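Local coordinates for alpha-tubulin N-acetyltransferase (Danio rerio, PDB 4H6U), which catalyses the transfer of an acetyl group from acetyl-coenzyme A to alpha-tubulin, at residues A[5-8]-A[9-13]; A[43-46]-A[47-51]. The protein carries 1 engineered substitution. All coordinates share one frame; numbering follows the deposited sequence.

Interaction 1: residues A[5-8]-A[9-13]; sequences MDFP and YDLNA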
loop_
_atom_site.group_PDB
_atom_site.type_symbol
_atom_site.label_atom_id
_atom_site.label_comp_id
_atom_site.label_asym_id
_atom_site.label_seq_id
_atom_site.Cartn_x
_atom_site.Cartn_y
_atom_site.Cartn_z
ATOM N N MET A 5 15.369 1.941 8.647
ATOM C CA MET A 5 15.728 2.587 7.391
ATOM C C MET A 5 15.842 4.097 7.642
ATOM O O MET A 5 15.127 4.647 8.500
ATOM C CB MET A 5 14.646 2.334 6.332
ATOM C CG MET A 5 14.567 0.898 5.831
ATOM S SD MET A 5 13.188 0.563 4.718
ATOM C CE MET A 5 11.794 0.650 5.808
ATOM N N ASP A 6 16.694 4.768 6.863
ATOM C CA ASP A 6 16.714 6.220 6.858
ATOM C C ASP A 6 16.130 6.727 5.525
ATOM O O ASP A 6 16.608 6.366 4.447
ATOM C CB ASP A 6 18.151 6.746 7.026
ATOM C CG ASP A 6 18.761 6.445 8.403
ATOM O OD1 ASP A 6 18.032 6.382 9.423
ATOM O OD2 ASP A 6 19.993 6.238 8.440
ATOM N N PHE A 7 15.179 7.648 5.612
ATOM C CA PHE A 7 14.528 8.196 4.426
ATOM C C PHE A 7 14.926 9.635 4.254
ATOM O O PHE A 7 14.852 10.405 5.194
ATOM C CB PHE A 7 12.985 8.174 4.565
ATOM C CG PHE A 7 12.331 6.843 4.299
ATOM C CD1 PHE A 7 13.018 5.650 4.427
ATOM C CD2 PHE A 7 10.987 6.805 3.970
ATOM C CE1 PHE A 7 12.401 4.441 4.189
ATOM C CE2 PHE A 7 10.347 5.610 3.725
ATOM C CZ PHE A 7 11.066 4.408 3.839
ATOM N N PRO A 8 15.340 10.009 3.036
ATOM C CA PRO A 8 15.465 11.442 2.736
ATOM C C PRO A 8 14.114 12.120 2.875
ATOM O O PRO A 8 13.119 11.458 2.625
ATOM C CB PRO A 8 15.944 11.466 1.274
ATOM C CG PRO A 8 16.592 10.094 1.046
ATOM C CD PRO A 8 15.875 9.137 1.968
ATOM N N TYR A 9 14.074 13.394 3.246
ATOM C CA TYR A 9 12.808 14.095 3.493
ATOM C C TYR A 9 11.884 14.162 2.288
ATOM O O TYR A 9 10.688 13.894 2.414
ATOM C CB TYR A 9 13.083 15.515 4.032
ATOM C CG TYR A 9 13.565 15.535 5.473
ATOM C CD1 TYR A 9 12.832 14.881 6.458
ATOM C CD2 TYR A 9 14.774 16.119 5.840
ATOM C CE1 TYR A 9 13.247 14.865 7.775
ATOM C CE2 TYR A 9 15.203 16.102 7.162
ATOM C CZ TYR A 9 14.432 15.459 8.123
ATOM O OH TYR A 9 14.803 15.408 9.450
ATOM N N ASP A 10 12.430 14.465 1.119
ATOM C CA ASP A 10 11.621 14.523 -0.101
ATOM C C ASP A 10 11.047 13.134 -0.411
ATOM O O ASP A 10 9.890 13.021 -0.743
ATOM C CB ASP A 10 12.391 15.152 -1.278
ATOM C CG ASP A 10 13.602 14.338 -1.712
ATOM O OD1 ASP A 10 14.022 13.422 -0.969
ATOM O OD2 ASP A 10 14.151 14.641 -2.786
ATOM N N LEU A 11 11.846 12.079 -0.265
ATOM C CA LEU A 11 11.332 10.733 -0.488
ATOM C C LEU A 11 10.249 10.346 0.519
ATOM O O LEU A 11 9.255 9.692 0.161
ATOM C CB LEU A 11 12.467 9.744 -0.434
ATOM C CG LEU A 11 12.139 8.352 -0.948
ATOM C CD1 LEU A 11 13.265 7.812 -1.807
ATOM C CD2 LEU A 11 11.909 7.444 0.249
ATOM N N ASN A 12 10.433 10.739 1.779
ATOM C CA ASN A 12 9.472 10.410 2.810
ATOM C C ASN A 12 8.119 11.091 2.541
ATOM O O ASN A 12 7.057 10.485 2.671
ATOM C CB ASN A 12 9.991 10.824 4.192
ATOM C CG ASN A 12 9.299 10.057 5.339
ATOM O OD1 ASN A 12 8.900 8.910 5.198
ATOM N ND2 ASN A 12 9.092 10.737 6.439
ATOM N N ALA A 13 8.179 12.366 2.186
ATOM C CA ALA A 13 6.989 13.160 1.897
ATOM C C ALA A 13 6.245 12.635 0.658
ATOM O O ALA A 13 5.051 12.741 0.584
ATOM C CB ALA A 13 7.356 14.603 1.733
#
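Phe7 reaches from the end of strand 5-8 onto the first turn of the helix at 9-13 and packs against Leu11 and Asn12. The strand runs directly into the helix with the two axes nearly perpendicular (93°), and Pro8 takes the N-cap position. The Phe7 side chain starts beside the helix, with CB 4.0 Å from Asn12 CB. From there chi1 of -80° sets CG beside the backbone N and anti to the carbonyl carbon, and CG lies 4.1 Å from Leu11 CD2. Leu11 CD2 sits over one face of the ring, offset toward the rim, in a CH-pi contact 4.2 Å from the Phe7 ring centroid. Further out, Phe7 CD2 comes within 3.2 Å of Asn12 OD1, and CE2 is 3.9 Å from the same Asn12 oxygen; the ring and amide planes stand 83° apart. Met5 SD approaches the ring edge in plane, and the Phe15 ring also meets the Phe7 ring. Cutting Phe7 back to an alanine is likely to leave the Leu11 methyl and the Met5 sulfur without the ring they pack on and to open a gap between strand and helix. The Asn12 amide oxygen also accepts a hydrogen bond from Gly50 N of the second subunit. Pro8 O receives the first turn's hydrogen bond from Asn12 N (2.9 Å). Asp10 faces the partner subunit, where its carboxylate bonds to Thr125, Glu126 and Tyr123. Its OD1 also lies 3.5 Å from Pro8 CB and accepts a weak, bent bond from Leu11 N at 2.7 Å.

Interaction 2: residues A[43-46]-A[47-51]; sequences TTVI and DELGK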
loop_
_atom_site.group_PDB
_atom_site.type_symbol
_atom_site.label_atom_id
_atom_site.label_comp_id
_atom_site.label_asym_id
_atom_site.label_seq_id
_atom_site.Cartn_x
_atom_site.Cartn_y
_atom_site.Cartn_z
ATOM N N THR A 43 7.036 -15.928 10.628
ATOM C CA THR A 43 8.231 -15.791 9.820
ATOM C C THR A 43 8.862 -14.430 10.129
ATOM O O THR A 43 8.157 -13.438 10.311
ATOM C CB THR A 43 7.905 -15.867 8.298
ATOM O OG1 THR A 43 8.946 -15.252 7.532
ATOM C CG2 THR A 43 6.602 -15.143 8.000
ATOM N N THR A 44 10.187 -14.412 10.250
ATOM C CA THR A 44 10.926 -13.179 10.447
ATOM C C THR A 44 11.133 -12.476 9.101
ATOM O O THR A 44 11.862 -12.974 8.236
ATOM C CB THR A 44 12.320 -13.488 11.057
ATOM O OG1 THR A 44 12.197 -14.477 12.096
ATOM C CG2 THR A 44 12.960 -12.233 11.601
ATOM N N VAL A 45 10.713 -11.226 9.027
ATOM C CA VAL A 45 10.914 -10.414 7.838
ATOM C C VAL A 45 12.119 -9.495 7.954
ATOM O O VAL A 45 12.363 -8.875 8.992
ATOM C CB VAL A 45 9.647 -9.571 7.499
ATOM C CG1 VAL A 45 8.477 -10.489 7.139
ATOM C CG2 VAL A 45 9.279 -8.658 8.648
ATOM N N ILE A 46 12.918 -9.477 6.899
ATOM C CA ILE A 46 14.143 -8.709 6.909
ATOM C C ILE A 46 14.102 -7.595 5.885
ATOM O O ILE A 46 14.153 -6.413 6.250
ATOM C CB ILE A 46 15.316 -9.598 6.569
ATOM C CG1 ILE A 46 15.320 -10.810 7.503
ATOM C CG2 ILE A 46 16.600 -8.804 6.630
ATOM C CD1 ILE A 46 15.488 -10.445 8.946
ATOM N N ASP A 47 13.939 -7.993 4.622
ATOM C CA ASP A 47 13.879 -7.079 3.491
ATOM C C ASP A 47 12.662 -7.337 2.570
ATOM O O ASP A 47 12.567 -6.753 1.494
ATOM C CB ASP A 47 15.173 -7.176 2.685
ATOM C CG ASP A 47 16.379 -6.553 3.411
ATOM O OD1 ASP A 47 16.303 -5.379 3.852
ATOM O OD2 ASP A 47 17.397 -7.252 3.570
ATOM N N GLU A 48 11.752 -8.221 2.982
ATOM C CA GLU A 48 10.531 -8.556 2.204
ATOM C C GLU A 48 9.282 -8.617 3.091
ATOM O O GLU A 48 9.278 -9.242 4.158
ATOM C CB GLU A 48 10.709 -9.910 1.500
ATOM C CG GLU A 48 11.935 -9.994 0.520
ATOM C CD GLU A 48 11.711 -9.254 -0.824
ATOM O OE1 GLU A 48 10.543 -9.017 -1.188
ATOM O OE2 GLU A 48 12.684 -8.842 -1.485
ATOM N N LEU A 49 8.244 -7.901 2.672
ATOM C CA LEU A 49 6.921 -7.978 3.277
ATOM C C LEU A 49 5.966 -8.552 2.245
ATOM O O LEU A 49 5.902 -8.051 1.102
ATOM C CB LEU A 49 6.400 -6.609 3.711
ATOM C CG LEU A 49 7.188 -5.763 4.703
ATOM C CD1 LEU A 49 6.327 -4.633 5.203
ATOM C CD2 LEU A 49 7.640 -6.581 5.870
ATOM N N GLY A 50 5.212 -9.573 2.651
ATOM C CA GLY A 50 4.166 -10.162 1.837
ATOM C C GLY A 50 4.513 -11.441 1.084
ATOM O O GLY A 50 3.629 -12.101 0.522
ATOM N N LYS A 51 5.789 -11.802 1.061
ATOM C CA LYS A 51 6.250 -13.015 0.377
ATOM C C LYS A 51 5.904 -14.237 1.219
ATOM O O LYS A 51 4.856 -14.849 1.017
ATOM C CB LYS A 51 7.771 -12.942 0.120
#
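OE1 of Glu48, a residue whose backbone O lies 3.3 Å from Val45 CG1 across the contact, is gripped twice by the second subunit: by a salt bridge from Arg18 NH2 and by a hydrogen bond with Ser20 OG. The carboxylate is thus turned outward to the partner chain, while the Glu48 carbonyl is turned in toward Val45. Here strand 42-45 turns into strand 48-49 around Ile46 and Asp47, and no hydrogen bond joins the two arms. They meet instead through apolar side chains. Val45 CG2 lies 3.8 Å from Leu49 CD2, and the same leucine methyl is 4.0 Å from Val45 CB, with the two side chains crossing at about a right angle. Val45 CG2 stands between its own backbone N and carbonyl carbon (CG1 at chi1 -64°), which brings this branch to the leucine while CG1 covers the Glu48 carbonyl. At the bend, Asp47 folds its carboxylate back along Ile46, with OD2 3.5 Å from Ile46 CG2. Gly50 follows at a phi of 99°, where any beta carbon would collide with Leu49 O, and its own O accepts a hydrogen bond from Arg73 NH1 of the second subunit. Arg88 of the same chain touches Thr44 and Ile46 and gives a weak hydrogen bond to Val45 O. Residues of both arms, Thr43 to Val45 and Glu48 to Leu49, pair in an antiparallel ladder with a strand of the second subunit, so these short strands sit at the interface and carry the sheet on across it.

How the interactions relate
Interaction 1 closes before interaction 2 opens along the chain, with strand 18-23 and helix 25-32 between them. Their centres lie 21 Å apart and their nearest atoms about 7 Å, so within one chain they do not touch. Both sit well away from the centre of the chain. Across the subunit interface they do meet: Asn12 OD1 in helix 9-14 of one copy accepts a hydrogen bond from Gly50 N of the other, and Asp6 of one copy packs on Thr44 of the other. The two contacts therefore belong to one interface, in which strands 5-8 and 42-45/48-49 each ladder with the other copy, so the sheet runs on between subunits.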